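Taurine:2-oxoglutarate aminotransferase (Bifidobacterium kashiwanohense PV20-2, PDB 6JIX) probably transfers the amino group of taurine to 2-oxoglutarate, acting as a pyridoxal-5'-phosphate-dependent class-III aminotransferase. Local coordinates at residues 48-53 with 430-435; 367-372 with 418-423. All coordinates share one frame; numbering follows the deposited sequence.

Contact 1. Residues 48-53 with 430-435. With GLU (glutamic acid), chain N.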
loop_
_atom_site.group_PDB
_atom_site.type_symbol
_atom_site.label_atom_id
_atom_site.label_comp_id
_atom_site.label_asym_id
_atom_site.label_seq_id
_atom_site.Cartn_x
_atom_site.Cartn_y
_atom_site.Cartn_z
ATOM N N ARG A 48 7.597 -0.987 30.917
ATOM C CA ARG A 48 7.167 -2.073 30.053
ATOM C C ARG A 48 5.661 -2.004 29.827
ATOM O O ARG A 48 4.887 -1.870 30.782
ATOM C CB ARG A 48 7.552 -3.417 30.677
ATOM C CG ARG A 48 6.972 -4.639 29.993
ATOM C CD ARG A 48 7.177 -5.863 30.842
ATOM N NE ARG A 48 6.088 -6.021 31.801
ATOM C CZ ARG A 48 5.710 -7.188 32.307
ATOM N NH1 ARG A 48 6.341 -8.295 31.946
ATOM N NH2 ARG A 48 4.710 -7.246 33.172
ATOM N N TYR A 49 5.251 -2.119 28.566
ATOM C CA TYR A 49 3.842 -2.171 28.204
ATOM C C TYR A 49 3.532 -3.573 27.701
ATOM O O TYR A 49 4.254 -4.105 26.853
ATOM C CB TYR A 49 3.508 -1.100 27.143
ATOM C CG TYR A 49 3.861 0.282 27.647
ATOM C CD1 TYR A 49 2.945 1.040 28.386
ATOM C CD2 TYR A 49 5.142 0.798 27.461
ATOM C CE1 TYR A 49 3.292 2.295 28.898
ATOM C CE2 TYR A 49 5.502 2.050 27.964
ATOM C CZ TYR A 49 4.576 2.794 28.683
ATOM O OH TYR A 49 4.955 4.033 29.168
ATOM N N THR A 50 2.452 -4.160 28.201
ATOM C CA THR A 50 2.002 -5.458 27.724
ATOM C C THR A 50 1.056 -5.193 26.564
ATOM O O THR A 50 0.030 -4.515 26.729
ATOM C CB THR A 50 1.304 -6.255 28.835
ATOM O OG1 THR A 50 2.001 -6.077 30.078
ATOM C CG2 THR A 50 1.268 -7.742 28.508
ATOM N N ASP A 51 1.387 -5.743 25.396
ATOM C CA ASP A 51 0.696 -5.377 24.161
ATOM C C ASP A 51 -0.606 -6.174 24.051
ATOM O O ASP A 51 -0.740 -7.130 23.283
ATOM C CB ASP A 51 1.612 -5.611 22.969
ATOM C CG ASP A 51 1.048 -5.056 21.685
ATOM O OD1 ASP A 51 0.055 -4.291 21.747
ATOM O OD2 ASP A 51 1.608 -5.387 20.613
ATOM N N MET A 52 -1.605 -5.733 24.812
ATOM C CA MET A 52 -2.885 -6.427 24.862
ATOM C C MET A 52 -3.769 -6.192 23.625
ATOM O O MET A 52 -4.795 -6.873 23.478
ATOM C CB MET A 52 -3.614 -6.013 26.144
ATOM C CG MET A 52 -2.896 -6.482 27.392
ATOM S SD MET A 52 -2.662 -8.278 27.399
ATOM C CE MET A 52 -4.374 -8.792 27.638
ATOM N N SER A 53 -3.384 -5.300 22.708
ATOM C CA SER A 53 -4.105 -5.115 21.455
ATOM C C SER A 53 -3.310 -5.615 20.252
ATOM O O SER A 53 -3.716 -5.376 19.106
ATOM C CB SER A 53 -4.446 -3.639 21.248
ATOM O OG SER A 53 -3.297 -2.937 20.785
ATOM N N GLU A 430 -3.348 -14.109 33.288
ATOM C CA GLU A 430 -3.660 -13.972 34.709
ATOM C C GLU A 430 -2.945 -12.797 35.359
ATOM O O GLU A 430 -3.318 -12.402 36.466
ATOM C CB GLU A 430 -3.340 -15.268 35.457
ATOM C CG GLU A 430 -4.558 -16.192 35.574
ATOM C CD GLU A 430 -4.252 -17.622 35.157
ATOM O OE1 GLU A 430 -3.131 -18.107 35.467
ATOM O OE2 GLU A 430 -5.135 -18.251 34.515
ATOM N N GLU A 431 -1.916 -12.248 34.716
ATOM C CA GLU A 431 -1.215 -11.087 35.245
ATOM C C GLU A 431 -1.757 -9.777 34.711
ATOM O O GLU A 431 -1.638 -8.752 35.387
ATOM C CB GLU A 431 0.284 -11.125 34.899
ATOM C CG GLU A 431 0.979 -12.479 34.993
ATOM C CD GLU A 431 2.476 -12.361 34.729
ATOM O OE1 GLU A 431 2.832 -11.665 33.745
ATOM O OE2 GLU A 431 3.278 -12.947 35.510
ATOM N N GLU A 432 -2.302 -9.779 33.494
ATOM C CA GLU A 432 -2.721 -8.542 32.839
ATOM C C GLU A 432 -4.178 -8.206 33.080
ATOM O O GLU A 432 -4.504 -7.037 33.312
ATOM C CB GLU A 432 -2.479 -8.623 31.330
ATOM C CG GLU A 432 -1.014 -8.691 30.940
ATOM C CD GLU A 432 -0.179 -7.574 31.548
ATOM O OE1 GLU A 432 -0.688 -6.431 31.753
ATOM O OE2 GLU A 432 1.004 -7.869 31.825
ATOM N N LEU A 433 -5.054 -9.214 33.022
ATOM C CA LEU A 433 -6.488 -8.959 33.133
ATOM C C LEU A 433 -6.866 -8.221 34.408
ATOM O O LEU A 433 -7.727 -7.331 34.334
ATOM C CB LEU A 433 -7.255 -10.281 33.012
ATOM C CG LEU A 433 -7.166 -10.813 31.581
ATOM C CD1 LEU A 433 -7.980 -12.074 31.390
ATOM C CD2 LEU A 433 -7.587 -9.727 30.575
ATOM N N PRO A 434 -6.275 -8.502 35.572
ATOM C CA PRO A 434 -6.567 -7.667 36.750
ATOM C C PRO A 434 -6.390 -6.168 36.508
ATOM O O PRO A 434 -7.072 -5.369 37.160
ATOM C CB PRO A 434 -5.590 -8.211 37.799
ATOM C CG PRO A 434 -5.440 -9.673 37.405
ATOM C CD PRO A 434 -5.430 -9.672 35.912
ATOM N N LYS A 435 -5.502 -5.755 35.599
ATOM C CA LYS A 435 -5.371 -4.328 35.310
ATOM C C LYS A 435 -6.634 -3.780 34.629
ATOM O O LYS A 435 -7.007 -2.612 34.838
ATOM C CB LYS A 435 -4.112 -4.082 34.460
HETATM N N GLU N . -2.668 1.810 21.546
HETATM C CA GLU N . -2.479 0.623 20.732
HETATM C C GLU N . -1.044 0.097 20.823
HETATM O O GLU N . -0.748 -0.894 21.585
HETATM C CB GLU N . -2.772 1.007 19.290
HETATM C CG GLU N . -2.094 2.325 18.970
HETATM C CD GLU N . -2.495 2.833 17.594
HETATM O OE1 GLU N . -3.727 2.821 17.353
HETATM O OE2 GLU N . -1.641 3.245 16.728
HETATM O OXT GLU N . -0.172 0.662 20.119
HETATM O O HOH W 1 3.602 -9.227 34.606
#
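E432 lays its carboxylate and CG over the side chain of T50, and the overlap fastens helix 426-447 to strand 48-51 of the small four-stranded sheet in this class-III aminotransferase. The polar part is a hydrogen bond from T50 OG1 to E432 OE2, 2.7 Å long, which meets the oxygen from above the carboxylate plane, 63° out of it. The apolar part is T50 CG2 against E432 CG at 3.5 Å. A bend in the glutamate at chi2 (-53°) turns the carboxylate toward T50. R48 adds a second, looser attraction: its NH2 stands 4.0 Å from E432 OE2, a long salt bridge. Because that oxygen sits well clear of the guanidinium plane, the pair is electrostatic and not a hydrogen bond; the two flat groups are 62° apart. The same nitrogen is engaged more directly through a water lying in the guanidinium plane at its edge, 2.7 Å from R48 NH2, which donates in turn to E431 OE1. Farther along, M52 SD rests 3.9 Å from E432 CG, against the aliphatic part of the glutamate, while F407 of the adjoining strand also touches E432. D51 centres an inverse gamma turn and, with S53, lines a pocket for bound glutamic acid. D51 is itself held by hydrogen bonds that its carboxylate oxygens accept, OD1 from L55 N and OD2 from H63 NE2. S53 OG approaches the ligand's O atom to 3.4 Å.

Contact 2. Residues 367-372 with 418-423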
loop_
_atom_site.group_PDB
_atom_site.type_symbol
_atom_site.label_atom_id
_atom_site.label_comp_id
_atom_site.label_asym_id
_atom_site.label_seq_id
_atom_site.Cartn_x
_atom_site.Cartn_y
_atom_site.Cartn_z
ATOM N N ILE A 367 -14.186 -14.123 20.678
ATOM C CA ILE A 367 -13.956 -15.375 19.970
ATOM C C ILE A 367 -12.451 -15.530 19.784
ATOM O O ILE A 367 -11.797 -14.640 19.228
ATOM C CB ILE A 367 -14.690 -15.419 18.623
ATOM C CG1 ILE A 367 -14.569 -16.811 18.009
ATOM C CG2 ILE A 367 -14.180 -14.338 17.703
ATOM C CD1 ILE A 367 -15.460 -16.986 16.825
ATOM N N GLY A 368 -11.903 -16.652 20.254
ATOM C CA GLY A 368 -10.454 -16.795 20.309
ATOM C C GLY A 368 -9.850 -15.713 21.188
ATOM O O GLY A 368 -10.253 -15.493 22.337
ATOM N N LEU A 369 -8.848 -15.033 20.662
ATOM C CA LEU A 369 -8.287 -13.873 21.334
ATOM C C LEU A 369 -8.725 -12.587 20.628
ATOM O O LEU A 369 -7.954 -11.640 20.485
ATOM C CB LEU A 369 -6.768 -14.002 21.436
ATOM C CG LEU A 369 -6.340 -15.122 22.397
ATOM C CD1 LEU A 369 -4.855 -15.417 22.315
ATOM C CD2 LEU A 369 -6.733 -14.771 23.819
ATOM N N PHE A 370 -9.981 -12.567 20.171
ATOM C CA PHE A 370 -10.621 -11.454 19.463
ATOM C C PHE A 370 -11.837 -11.031 20.296
ATOM O O PHE A 370 -12.894 -11.672 20.237
ATOM C CB PHE A 370 -11.023 -11.896 18.054
ATOM C CG PHE A 370 -11.170 -10.772 17.065
ATOM C CD1 PHE A 370 -10.340 -9.655 17.114
ATOM C CD2 PHE A 370 -12.129 -10.843 16.061
ATOM C CE1 PHE A 370 -10.480 -8.618 16.177
ATOM C CE2 PHE A 370 -12.274 -9.813 15.127
ATOM C CZ PHE A 370 -11.450 -8.699 15.187
ATOM N N SER A 371 -11.713 -9.936 21.044
ATOM C CA SER A 371 -12.683 -9.655 22.095
ATOM C C SER A 371 -12.812 -8.157 22.312
ATOM O O SER A 371 -11.903 -7.386 21.990
ATOM C CB SER A 371 -12.274 -10.332 23.412
ATOM O OG SER A 371 -11.374 -9.505 24.139
ATOM N N ALA A 372 -13.951 -7.758 22.885
ATOM C CA ALA A 372 -14.230 -6.355 23.166
ATOM C C ALA A 372 -15.308 -6.233 24.239
ATOM O O ALA A 372 -16.171 -7.105 24.387
ATOM C CB ALA A 372 -14.666 -5.605 21.901
ATOM N N ILE A 418 -9.764 -6.176 23.493
ATOM C CA ILE A 418 -8.762 -7.016 24.118
ATOM C C ILE A 418 -8.397 -8.061 23.070
ATOM O O ILE A 418 -9.161 -8.998 22.818
ATOM C CB ILE A 418 -9.236 -7.646 25.426
ATOM C CG1 ILE A 418 -9.615 -6.544 26.421
ATOM C CG2 ILE A 418 -8.123 -8.492 26.015
ATOM C CD1 ILE A 418 -11.129 -6.214 26.463
ATOM N N CYS A 419 -7.247 -7.872 22.424
ATOM C CA CYS A 419 -6.776 -8.738 21.346
ATOM C C CYS A 419 -5.289 -8.976 21.557
ATOM O O CYS A 419 -4.447 -8.496 20.784
ATOM C CB CYS A 419 -7.043 -8.099 19.983
ATOM S SG CYS A 419 -8.737 -7.568 19.716
ATOM N N PRO A 420 -4.931 -9.732 22.596
ATOM C CA PRO A 420 -3.513 -9.949 22.919
ATOM C C PRO A 420 -2.852 -10.876 21.916
ATOM O O PRO A 420 -3.531 -11.613 21.186
ATOM C CB PRO A 420 -3.565 -10.590 24.313
ATOM C CG PRO A 420 -4.906 -11.290 24.339
ATOM C CD PRO A 420 -5.834 -10.404 23.551
ATOM N N PRO A 421 -1.524 -10.881 21.853
ATOM C CA PRO A 421 -0.843 -11.764 20.901
ATOM C C PRO A 421 -1.229 -13.221 21.113
ATOM O O PRO A 421 -1.421 -13.674 22.244
ATOM C CB PRO A 421 0.643 -11.520 21.188
ATOM C CG PRO A 421 0.676 -10.176 21.838
ATOM C CD PRO A 421 -0.578 -10.076 22.636
ATOM N N LEU A 422 -1.343 -13.947 19.996
ATOM C CA LEU A 422 -1.755 -15.340 19.994
ATOM C C LEU A 422 -0.801 -16.230 20.769
ATOM O O LEU A 422 -1.155 -17.380 21.047
ATOM C CB LEU A 422 -1.866 -15.852 18.553
ATOM C CG LEU A 422 -2.806 -15.048 17.636
ATOM C CD1 LEU A 422 -3.219 -15.831 16.398
ATOM C CD2 LEU A 422 -4.037 -14.589 18.411
ATOM N N ILE A 423 0.392 -15.739 21.123
ATOM C CA ILE A 423 1.340 -16.536 21.896
ATOM C C ILE A 423 1.240 -16.274 23.390
ATOM O O ILE A 423 1.999 -16.876 24.161
ATOM C CB ILE A 423 2.805 -16.303 21.451
ATOM C CG1 ILE A 423 3.227 -14.853 21.697
ATOM C CG2 ILE A 423 3.013 -16.712 19.998
ATOM C CD1 ILE A 423 4.644 -14.575 21.286
#
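Two different hydrogen bonds join S371 to I418, its antiparallel bridge partner: one uses the backbone, the other the serine side chain. I418 N donates to S371 O at 2.9 Å along a nearly straight path (175° at the hydrogen). In return, S371 OG donates to I418 O at 2.6 Å, in the carbonyl plane and on a lone pair; chi1 of 86° sets OG between the serine's own N and carbonyl carbon, turned to the strand alongside. The pair belongs to a three-stranded antiparallel sheet, in which 361-367 and 370-376 form a beta hairpin closed by the type II' turn I367-F370. Just beyond the bridge the pairing gives way to a CA-H...O contact, C419 CA to L369 O at 3.2 Å, with 153° at the hydrogen. C419 SG makes an oblique sulfur-aromatic contact with F370, 4.9 Å from the ring centroid and nearest to CD1. L369 reaches from the turn into the loop: its side chain and that of P420 cross at about a right angle, L369 CD2 4.0 Å from P420 CG, and L369 CD1 meets L422 CD2 at 4.1 Å. R260 NH1 is hydrogen-bonded to both L369 O and P420 O. P420, which would be the next hydrogen-bonded position, has no N-H to give L369 O, so the strand pairing ends there, and the connection passes to side-chain packing and the shared arginine.

In the fold
Contact 2 is nested in sequence within the long loop closed by contact 1, and their centres lie 12 Å apart on the same side of the chain's centre. They touch directly: M52 O lies 2.8 Å from C419 N, a probable backbone hydrogen bond, and M52 CE packs 4.1 Å from I418 CG2. M52 thus reaches both partners: its side chain touches helix 426-447 and I418, and its backbone O meets C419. The side chains of M52 and I418 each come within about 5 Å of that of T409, whose backbone O is hydrogen-bonded to the bound glutamic acid. On the cofactor side, the F370 side chain is about 7 Å from a bound pyridoxal phosphate.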